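Local coordinates for CDP-glucose-4,6-dehydratase (Yersinia pseudotuberculosis, PDB 1RKX), which catalyses the 4,6-dehydration of CDP-D-glucose, as an NAD-binding lyase of the extended short-chain dehydrogenase/reductase family, at residues Phe6-Lys10 with Ala246-Thr251; Thr35-Tyr39 with Ser75-Phe79; Gln278-Trp283 with Leu326-Val330. One frame throughout, in Å; residues are numbered along the deposited sequence.

Contact 1. Residues Phe6-Lys10 with Ala246-Thr251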
loop_
_atom_site.group_PDB
_atom_site.type_symbol
_atom_site.label_atom_id
_atom_site.label_comp_id
_atom_site.label_asym_id
_atom_site.label_seq_id
_atom_site.Cartn_x
_atom_site.Cartn_y
_atom_site.Cartn_z
ATOM N N PHE C 6 -7.283 39.251 9.661
ATOM C CA PHE C 6 -6.385 38.839 8.580
ATOM C C PHE C 6 -6.909 39.160 7.184
ATOM O O PHE C 6 -6.165 39.631 6.329
ATOM C CB PHE C 6 -6.124 37.329 8.666
ATOM C CG PHE C 6 -5.375 36.770 7.482
ATOM C CD1 PHE C 6 -3.988 36.866 7.407
ATOM C CD2 PHE C 6 -6.063 36.165 6.431
ATOM C CE1 PHE C 6 -3.295 36.368 6.304
ATOM C CE2 PHE C 6 -5.377 35.664 5.321
ATOM C CZ PHE C 6 -3.992 35.765 5.258
ATOM N N TRP C 7 -8.190 38.894 6.956
ATOM C CA TRP C 7 -8.796 39.115 5.651
ATOM C C TRP C 7 -9.017 40.562 5.249
ATOM O O TRP C 7 -9.160 40.865 4.063
ATOM C CB TRP C 7 -10.105 38.332 5.561
ATOM C CG TRP C 7 -9.845 36.870 5.645
ATOM C CD1 TRP C 7 -9.902 36.081 6.764
ATOM C CD2 TRP C 7 -9.342 36.039 4.593
ATOM N NE1 TRP C 7 -9.455 34.812 6.471
ATOM C CE2 TRP C 7 -9.106 34.760 5.145
ATOM C CE3 TRP C 7 -9.061 36.256 3.235
ATOM C CZ2 TRP C 7 -8.602 33.696 4.386
ATOM C CZ3 TRP C 7 -8.557 35.194 2.480
ATOM C CH2 TRP C 7 -8.334 33.933 3.060
ATOM N N GLN C 8 -9.026 41.457 6.228
ATOM C CA GLN C 8 -9.234 42.871 5.945
ATOM C C GLN C 8 -8.221 43.400 4.930
ATOM O O GLN C 8 -7.016 43.375 5.169
ATOM C CB GLN C 8 -9.138 43.683 7.240
ATOM C CG GLN C 8 -9.565 45.135 7.093
ATOM C CD GLN C 8 -11.024 45.276 6.693
ATOM O OE1 GLN C 8 -11.914 44.730 7.347
ATOM N NE2 GLN C 8 -11.276 46.017 5.617
ATOM N N GLY C 9 -8.721 43.868 3.791
ATOM C CA GLY C 9 -7.847 44.418 2.769
ATOM C C GLY C 9 -7.082 43.445 1.882
ATOM O O GLY C 9 -6.350 43.882 0.993
ATOM N N LYS C 10 -7.222 42.141 2.111
ATOM C CA LYS C 10 -6.517 41.161 1.283
ATOM C C LYS C 10 -7.132 41.105 -0.108
ATOM O O LYS C 10 -8.355 41.143 -0.256
ATOM C CB LYS C 10 -6.583 39.765 1.914
ATOM C CG LYS C 10 -5.761 39.590 3.184
ATOM C CD LYS C 10 -4.273 39.700 2.903
ATOM C CE LYS C 10 -3.441 39.397 4.138
ATOM N NZ LYS C 10 -3.737 40.342 5.263
ATOM N N ALA C 246 -5.989 28.850 3.809
ATOM C CA ALA C 246 -5.465 29.998 3.076
ATOM C C ALA C 246 -4.629 30.880 3.994
ATOM O O ALA C 246 -3.546 31.335 3.623
ATOM C CB ALA C 246 -6.610 30.808 2.484
ATOM N N GLN C 247 -5.145 31.125 5.192
ATOM C CA GLN C 247 -4.437 31.968 6.141
ATOM C C GLN C 247 -3.085 31.358 6.484
ATOM O O GLN C 247 -2.072 32.054 6.510
ATOM C CB GLN C 247 -5.266 32.153 7.416
ATOM C CG GLN C 247 -4.869 33.391 8.195
ATOM C CD GLN C 247 -5.596 33.514 9.514
ATOM O OE1 GLN C 247 -6.777 33.169 9.623
ATOM N NE2 GLN C 247 -4.899 34.022 10.526
ATOM N N LYS C 248 -3.066 30.052 6.730
ATOM C CA LYS C 248 -1.824 29.375 7.070
ATOM C C LYS C 248 -0.834 29.357 5.913
ATOM O O LYS C 248 0.361 29.534 6.122
ATOM C CB LYS C 248 -2.103 27.953 7.561
ATOM C CG LYS C 248 -2.644 27.911 8.979
ATOM C CD LYS C 248 -2.667 26.500 9.526
ATOM C CE LYS C 248 -2.967 26.491 11.018
ATOM N NZ LYS C 248 -4.288 27.098 11.333
ATOM N N LEU C 249 -1.328 29.140 4.697
ATOM C CA LEU C 249 -0.458 29.141 3.523
ATOM C C LEU C 249 0.177 30.523 3.383
ATOM O O LEU C 249 1.352 30.652 3.040
ATOM C CB LEU C 249 -1.267 28.829 2.259
ATOM C CG LEU C 249 -1.741 27.385 2.067
ATOM C CD1 LEU C 249 -2.815 27.338 0.984
ATOM C CD2 LEU C 249 -0.560 26.501 1.715
ATOM N N TYR C 250 -0.617 31.552 3.654
ATOM C CA TYR C 250 -0.155 32.930 3.543
ATOM C C TYR C 250 0.903 33.268 4.589
ATOM O O TYR C 250 2.007 33.705 4.254
ATOM C CB TYR C 250 -1.342 33.887 3.698
ATOM C CG TYR C 250 -1.017 35.341 3.412
ATOM C CD1 TYR C 250 -1.386 35.932 2.207
ATOM C CD2 TYR C 250 -0.334 36.124 4.347
ATOM C CE1 TYR C 250 -1.090 37.265 1.933
ATOM C CE2 TYR C 250 -0.026 37.459 4.081
ATOM C CZ TYR C 250 -0.407 38.022 2.875
ATOM O OH TYR C 250 -0.107 39.341 2.607
ATOM N N THR C 251 0.562 33.044 5.853
ATOM C CA THR C 251 1.455 33.362 6.961
ATOM C C THR C 251 2.591 32.383 7.223
ATOM O O THR C 251 3.718 32.806 7.457
ATOM C CB THR C 251 0.663 33.527 8.266
ATOM O OG1 THR C 251 0.130 32.257 8.657
ATOM C CG2 THR C 251 -0.483 34.512 8.072
HETATM O O HOH W 1 -8.637 32.512 8.099
#

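Contact 2. Residues Thr35-Tyr39 with Ser75-Phe79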
loop_
_atom_site.group_PDB
_atom_site.type_symbol
_atom_site.label_atom_id
_atom_site.label_comp_id
_atom_site.label_asym_id
_atom_site.label_seq_id
_atom_site.Cartn_x
_atom_site.Cartn_y
_atom_site.Cartn_z
ATOM N N THR C 35 -10.808 42.380 -0.423
ATOM C CA THR C 35 -11.035 43.000 -1.724
ATOM C C THR C 35 -11.105 41.800 -2.661
ATOM O O THR C 35 -10.088 41.191 -2.981
ATOM C CB THR C 35 -9.861 43.908 -2.117
ATOM O OG1 THR C 35 -9.759 44.977 -1.166
ATOM C CG2 THR C 35 -10.071 44.487 -3.508
ATOM N N VAL C 36 -12.313 41.463 -3.089
ATOM C CA VAL C 36 -12.512 40.285 -3.919
ATOM C C VAL C 36 -12.843 40.504 -5.387
ATOM O O VAL C 36 -13.606 41.409 -5.742
ATOM C CB VAL C 36 -13.632 39.404 -3.328
ATOM C CG1 VAL C 36 -13.606 38.023 -3.973
ATOM C CG2 VAL C 36 -13.477 39.308 -1.810
ATOM N N LYS C 37 -12.266 39.652 -6.232
ATOM C CA LYS C 37 -12.529 39.676 -7.669
ATOM C C LYS C 37 -12.894 38.251 -8.067
ATOM O O LYS C 37 -12.226 37.301 -7.667
ATOM C CB LYS C 37 -11.304 40.126 -8.471
ATOM C CG LYS C 37 -11.574 40.151 -9.983
ATOM C CD LYS C 37 -10.401 40.707 -10.788
ATOM C CE LYS C 37 -10.743 40.775 -12.277
ATOM N NZ LYS C 37 -9.601 41.252 -13.112
ATOM N N GLY C 38 -13.957 38.108 -8.848
ATOM C CA GLY C 38 -14.388 36.793 -9.282
ATOM C C GLY C 38 -14.295 36.630 -10.792
ATOM O O GLY C 38 -14.401 37.603 -11.539
ATOM N N TYR C 39 -14.096 35.389 -11.234
ATOM C CA TYR C 39 -13.987 35.070 -12.660
ATOM C C TYR C 39 -14.749 33.766 -12.872
ATOM O O TYR C 39 -14.321 32.714 -12.388
ATOM C CB TYR C 39 -12.516 34.885 -13.033
ATOM C CG TYR C 39 -12.246 34.664 -14.508
ATOM C CD1 TYR C 39 -11.908 35.729 -15.344
ATOM C CD2 TYR C 39 -12.305 33.384 -15.063
ATOM C CE1 TYR C 39 -11.626 35.527 -16.699
ATOM C CE2 TYR C 39 -12.029 33.171 -16.422
ATOM C CZ TYR C 39 -11.688 34.249 -17.229
ATOM O OH TYR C 39 -11.399 34.054 -18.560
ATOM N N SER C 75 -6.999 38.813 -16.536
ATOM C CA SER C 75 -7.897 39.072 -15.416
ATOM C C SER C 75 -7.132 39.005 -14.096
ATOM O O SER C 75 -7.387 39.787 -13.175
ATOM C CB SER C 75 -9.041 38.053 -15.408
ATOM O OG SER C 75 -9.937 38.289 -14.332
ATOM N N ILE C 76 -6.191 38.075 -14.011
ATOM C CA ILE C 76 -5.391 37.910 -12.808
ATOM C C ILE C 76 -4.300 38.980 -12.705
ATOM O O ILE C 76 -4.108 39.580 -11.644
ATOM C CB ILE C 76 -4.747 36.503 -12.769
ATOM C CG1 ILE C 76 -5.851 35.443 -12.643
ATOM C CG2 ILE C 76 -3.762 36.409 -11.607
ATOM C CD1 ILE C 76 -5.369 34.003 -12.758
ATOM N N ARG C 77 -3.591 39.219 -13.804
ATOM C CA ARG C 77 -2.524 40.222 -13.826
ATOM C C ARG C 77 -3.060 41.608 -13.490
ATOM O O ARG C 77 -2.409 42.387 -12.799
ATOM C CB ARG C 77 -1.866 40.273 -15.203
ATOM C CG ARG C 77 -0.862 41.410 -15.360
ATOM C CD ARG C 77 -0.402 41.509 -16.798
ATOM N NE ARG C 77 0.320 40.313 -17.208
ATOM C CZ ARG C 77 0.420 39.894 -18.464
ATOM N NH1 ARG C 77 -0.164 40.574 -19.441
ATOM N NH2 ARG C 77 1.107 38.797 -18.744
ATOM N N GLU C 78 -4.243 41.912 -14.006
ATOM C CA GLU C 78 -4.890 43.195 -13.759
ATOM C C GLU C 78 -5.189 43.373 -12.273
ATOM O O GLU C 78 -5.036 44.464 -11.725
ATOM C CB GLU C 78 -6.193 43.271 -14.567
ATOM C CG GLU C 78 -7.020 44.545 -14.393
ATOM C CD GLU C 78 -7.739 44.624 -13.054
ATOM O OE1 GLU C 78 -8.439 43.656 -12.684
ATOM O OE2 GLU C 78 -7.613 45.664 -12.374
ATOM N N PHE C 79 -5.594 42.288 -11.622
ATOM C CA PHE C 79 -5.956 42.319 -10.212
ATOM C C PHE C 79 -4.814 42.197 -9.195
ATOM O O PHE C 79 -4.906 42.758 -8.102
ATOM C CB PHE C 79 -7.000 41.229 -9.943
ATOM C CG PHE C 79 -7.580 41.268 -8.557
ATOM C CD1 PHE C 79 -8.305 42.372 -8.125
ATOM C CD2 PHE C 79 -7.401 40.199 -7.683
ATOM C CE1 PHE C 79 -8.848 42.413 -6.840
ATOM C CE2 PHE C 79 -7.940 40.229 -6.394
ATOM C CZ PHE C 79 -8.666 41.339 -5.974
#

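Contact 3. Residues Gln278-Trp283 with Leu326-Val330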
loop_
_atom_site.group_PDB
_atom_site.type_symbol
_atom_site.label_atom_id
_atom_site.label_comp_id
_atom_site.label_asym_id
_atom_site.label_seq_id
_atom_site.Cartn_x
_atom_site.Cartn_y
_atom_site.Cartn_z
ATOM N N GLN C 278 -36.580 14.801 8.975
ATOM C CA GLN C 278 -36.157 15.956 9.756
ATOM C C GLN C 278 -36.555 17.252 9.063
ATOM O O GLN C 278 -36.984 18.207 9.713
ATOM C CB GLN C 278 -34.644 15.942 9.963
ATOM C CG GLN C 278 -34.116 14.692 10.640
ATOM C CD GLN C 278 -32.622 14.762 10.903
ATOM O OE1 GLN C 278 -31.984 13.750 11.194
ATOM N NE2 GLN C 278 -32.059 15.963 10.808
ATOM N N MET C 279 -36.409 17.288 7.743
ATOM C CA MET C 279 -36.761 18.483 6.987
ATOM C C MET C 279 -38.268 18.703 6.976
ATOM O O MET C 279 -38.734 19.842 6.957
ATOM C CB MET C 279 -36.225 18.386 5.558
ATOM C CG MET C 279 -34.715 18.523 5.478
ATOM S SD MET C 279 -34.100 18.518 3.791
ATOM C CE MET C 279 -34.491 20.208 3.272
ATOM N N VAL C 280 -39.026 17.612 6.984
ATOM C CA VAL C 280 -40.481 17.704 7.009
ATOM C C VAL C 280 -40.900 18.354 8.324
ATOM O O VAL C 280 -41.820 19.170 8.362
ATOM C CB VAL C 280 -41.137 16.306 6.909
ATOM C CG1 VAL C 280 -42.599 16.379 7.328
ATOM C CG2 VAL C 280 -41.040 15.792 5.483
ATOM N N LYS C 281 -40.206 17.988 9.396
ATOM C CA LYS C 281 -40.491 18.520 10.721
ATOM C C LYS C 281 -40.099 19.987 10.823
ATOM O O LYS C 281 -40.792 20.781 11.457
ATOM C CB LYS C 281 -39.742 17.714 11.784
ATOM C CG LYS C 281 -40.104 16.240 11.806
ATOM C CD LYS C 281 -39.313 15.486 12.862
ATOM C CE LYS C 281 -39.645 14.001 12.842
ATOM N NZ LYS C 281 -38.858 13.243 13.853
ATOM N N TYR C 282 -38.982 20.346 10.201
ATOM C CA TYR C 282 -38.518 21.726 10.233
ATOM C C TYR C 282 -39.380 22.608 9.346
ATOM O O TYR C 282 -39.560 23.795 9.624
ATOM C CB TYR C 282 -37.060 21.805 9.780
ATOM C CG TYR C 282 -36.088 21.164 10.740
ATOM C CD1 TYR C 282 -34.775 20.897 10.359
ATOM C CD2 TYR C 282 -36.476 20.829 12.039
ATOM C CE1 TYR C 282 -33.873 20.311 11.244
ATOM C CE2 TYR C 282 -35.584 20.244 12.930
ATOM C CZ TYR C 282 -34.285 19.987 12.526
ATOM O OH TYR C 282 -33.403 19.396 13.400
ATOM N N TRP C 283 -39.919 22.023 8.281
ATOM C CA TRP C 283 -40.754 22.768 7.355
ATOM C C TRP C 283 -42.159 22.966 7.901
ATOM O O TRP C 283 -42.655 24.090 7.961
ATOM C CB TRP C 283 -40.823 22.052 6.006
ATOM C CG TRP C 283 -41.498 22.868 4.951
ATOM C CD1 TRP C 283 -42.838 22.933 4.691
ATOM C CD2 TRP C 283 -40.868 23.777 4.041
ATOM N NE1 TRP C 283 -43.081 23.827 3.674
ATOM C CE2 TRP C 283 -41.889 24.360 3.258
ATOM C CE3 TRP C 283 -39.538 24.158 3.812
ATOM C CZ2 TRP C 283 -41.623 25.304 2.261
ATOM C CZ3 TRP C 283 -39.272 25.098 2.820
ATOM C CH2 TRP C 283 -40.313 25.659 2.058
ATOM N N LEU C 326 -29.651 21.090 8.604
ATOM C CA LEU C 326 -30.939 20.977 7.918
ATOM C C LEU C 326 -31.901 22.075 8.377
ATOM O O LEU C 326 -32.713 22.571 7.597
ATOM C CB LEU C 326 -31.565 19.598 8.172
ATOM C CG LEU C 326 -30.877 18.398 7.509
ATOM C CD1 LEU C 326 -31.557 17.101 7.932
ATOM C CD2 LEU C 326 -30.934 18.560 5.991
ATOM N N GLU C 327 -31.813 22.443 9.650
ATOM C CA GLU C 327 -32.667 23.492 10.187
ATOM C C GLU C 327 -32.343 24.803 9.473
ATOM O O GLU C 327 -33.245 25.536 9.077
ATOM C CB GLU C 327 -32.453 23.619 11.696
ATOM C CG GLU C 327 -33.145 24.807 12.333
ATOM C CD GLU C 327 -33.254 24.667 13.836
ATOM O OE1 GLU C 327 -34.271 24.118 14.305
ATOM O OE2 GLU C 327 -32.320 25.089 14.547
ATOM N N TYR C 328 -31.058 25.092 9.305
ATOM C CA TYR C 328 -30.648 26.307 8.606
ATOM C C TYR C 328 -31.081 26.283 7.131
ATOM O O TYR C 328 -31.455 27.327 6.587
ATOM C CB TYR C 328 -29.126 26.498 8.672
ATOM C CG TYR C 328 -28.600 27.129 9.952
ATOM C CD1 TYR C 328 -28.109 26.346 10.997
ATOM C CD2 TYR C 328 -28.569 28.517 10.100
ATOM C CE1 TYR C 328 -27.593 26.932 12.160
ATOM C CE2 TYR C 328 -28.057 29.113 11.257
ATOM C CZ TYR C 328 -27.572 28.315 12.281
ATOM O OH TYR C 328 -27.065 28.905 13.420
ATOM N N ILE C 329 -31.034 25.102 6.499
ATOM C CA ILE C 329 -31.402 24.935 5.086
ATOM C C ILE C 329 -32.855 25.316 4.866
ATOM O O ILE C 329 -33.177 26.125 3.997
ATOM C CB ILE C 329 -31.228 23.466 4.595
ATOM C CG1 ILE C 329 -29.810 22.967 4.878
ATOM C CG2 ILE C 329 -31.552 23.368 3.110
ATOM C CD1 ILE C 329 -28.742 23.895 4.428
ATOM N N VAL C 330 -33.736 24.713 5.655
ATOM C CA VAL C 330 -35.159 24.987 5.540
ATOM C C VAL C 330 -35.416 26.463 5.820
ATOM O O VAL C 330 -36.201 27.110 5.127
ATOM C CB VAL C 330 -35.973 24.110 6.524
ATOM C CG1 VAL C 330 -37.436 24.540 6.526
ATOM C CG2 VAL C 330 -35.857 22.649 6.124
#

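Contact 1. Residues Phe6-Lys10 with Ala246-Thr251
Phe6 meets Tyr250 edge to face, where the N-terminal turn leading into the first strand of the Rossmann fold packs on the last turns of helix 236-251. The ring planes stand at 82° to each other, and the rim atom Phe6 CZ comes within 3.5 Å of Tyr250 CG. Gln247 lies over one face of the Phe6 ring. Gln247 CG sits 3.4 Å from the Phe6 ring centroid, almost on the normal, in a CH-pi contact. The amide beyond it runs nearly parallel to the ring, with the planes 17° apart. The opposite face of Phe6 is taken by Lys10 CE, offset toward the rim. Lys10 belongs to the type II turn that starts at Trp7. A bend at chi2 swings its chain so that Lys10 CE lies over a face of the Tyr250 ring, 4.0 Å from the centroid. A bend at chi4 points Lys10 NZ at Phe6 O, a 2.7 Å hydrogen bond in the carbonyl plane. NZ is too far from the Tyr250 ring for more than a weak cation-pi attraction. Tyr250 OH is hydrogen-bonded to Glu82. Trp7 turns an edge to the helix, and its CH2 touches Ala246 CB at 3.6 Å. Farther along the indole, a water joins the two segments: it accepts from Trp7 NE1 at 2.9 Å and donates to Gln247 OE1.

Contact 2. Residues Thr35-Tyr39 with Ser75-Phe79
The Phe79 ring lies flat beneath the side chain of Lys37. Lys37 CB is centred over one face, 3.6 Å from the ring centroid and 6° off the normal, a close CH-pi contact. At the ring edge, in its plane, Thr35 O approaches Phe79 CZ at 3.3 Å. Phe79 also makes a cation-pi contact with Arg11. The Tyr39 ring is met obliquely by Ser75, with Tyr39 CD1 3.4 Å from Ser75 OG.

These groups join strand 35-40 of the parallel Rossmann sheet to helix 69-79, which packs against it. The short segments run nearly antiparallel, at 169°, as expected for a strand and a helix of an alpha/beta layer. Lys37 leaves the strand with CG anti to the backbone N (chi1 180°) and stays extended to its end. It slides past Phe79 in the opposite direction, so Lys37 CD passes 3.5 Å from Phe79 CB and NZ reaches the helix backbone.

Three acceptors surround NZ. Ser75 O takes a 2.7 Å bond from Lys37 NZ on a lone pair, in the carbonyl plane. Glu78 OE1 forms a salt bridge with Lys37 NZ, also at 2.7 Å, and is met nearly along its C-O axis. Ser75 OG accepts a weak bond from Lys37 NZ at 3.2 Å and has its stronger partner in Glu62 of the neighbouring strand 60-63. Tyr39 OH bonds to the backbone O of Asp65, an NAD-binding residue, and the Tyr39 side chain comes within about 5 Å of the bound NAD.

Lys37 is buried, but its amine is paid for by a carboxylate and a main-chain carbonyl. Glu62 makes a further long, weak ion pair with it. This negative surrounding would probably favour the protonated amine.

Contact 3. Residues Gln278-Trp283 with Leu326-Val330
Val330 sits against three side chains of helix 272-283, in a helix-helix packing that is probably part of the smaller C-terminal domain. In extended short-chain dehydrogenases/reductases this domain shapes the sugar-nucleotide site beside the Rossmann domain. Val330 CG1 touches Trp283 CE3 at 3.5 Å. Val330 CG2 faces Tyr282 CB and, at 4.0 Å, Met279 CE. The two methyls thus serve different partners: CG1 is anti to the backbone N (chi1 172°) and turns to the indole, while CG2 turns to Met279 and Tyr282.

One turn earlier, Leu326 faces Met279. The side chains cross at about a right angle, and Leu326 CD2 lies 3.8 Å from Met279 CG. The end of the methionine bends at chi3, which carries CE toward Val330. Tyr282 turns its CD1-CE1 edge to the backbone at Leu326 and Glu327. Tyr282 CD1 is 3.3 Å from Glu327 CA. Tyr282 CE1 also meets Glu327 CB, at 3.6 Å. The Glu327 carboxylate is held above one ring face without close contact.

The short helical segments cross at -50°, with axes 9.3 Å apart at closest approach. The contact is mostly apolar, and side chains of a third helix complete it. Met279 also packs on Ile211 and Phe215 of helix 207-216, and Ile329 touches Val208 of the same helix. This third helix therefore meets both members of the pair. Trp283 has further partners in Phe215 and in Lys334, which makes a cation-pi contact with its ring. Lys334 NZ also bonds to Trp283 O, tying the end of helix 272-283 to the later part of helix 322-338. Within helix 272-283, Gln278 O lies 3.3 Å above the plane of the Tyr282 ring, toward its rim.

Overall arrangement
Contact 2 is nested inside the chain loop closed by contact 1, and contact 3 follows later in the sequence. Contacts 1 and 2 are neighbours in the Rossmann layer, with centres 16 Å apart. They touch where Lys10 O probably accepts a hydrogen bond from Thr35 N, linking the approach to strand 11-15 with strand 35-40 of the seven-stranded parallel sheet. Contact 3 is separate, its centre 35 Å from that of contact 1 and 37 Å from that of contact 2, across the chain's centre. Contacts 1 and 2 thus belong to the NAD-binding Rossmann domain, while contact 3 lies in the helical C-terminal part, which in this family probably forms much of the substrate side of the cleft.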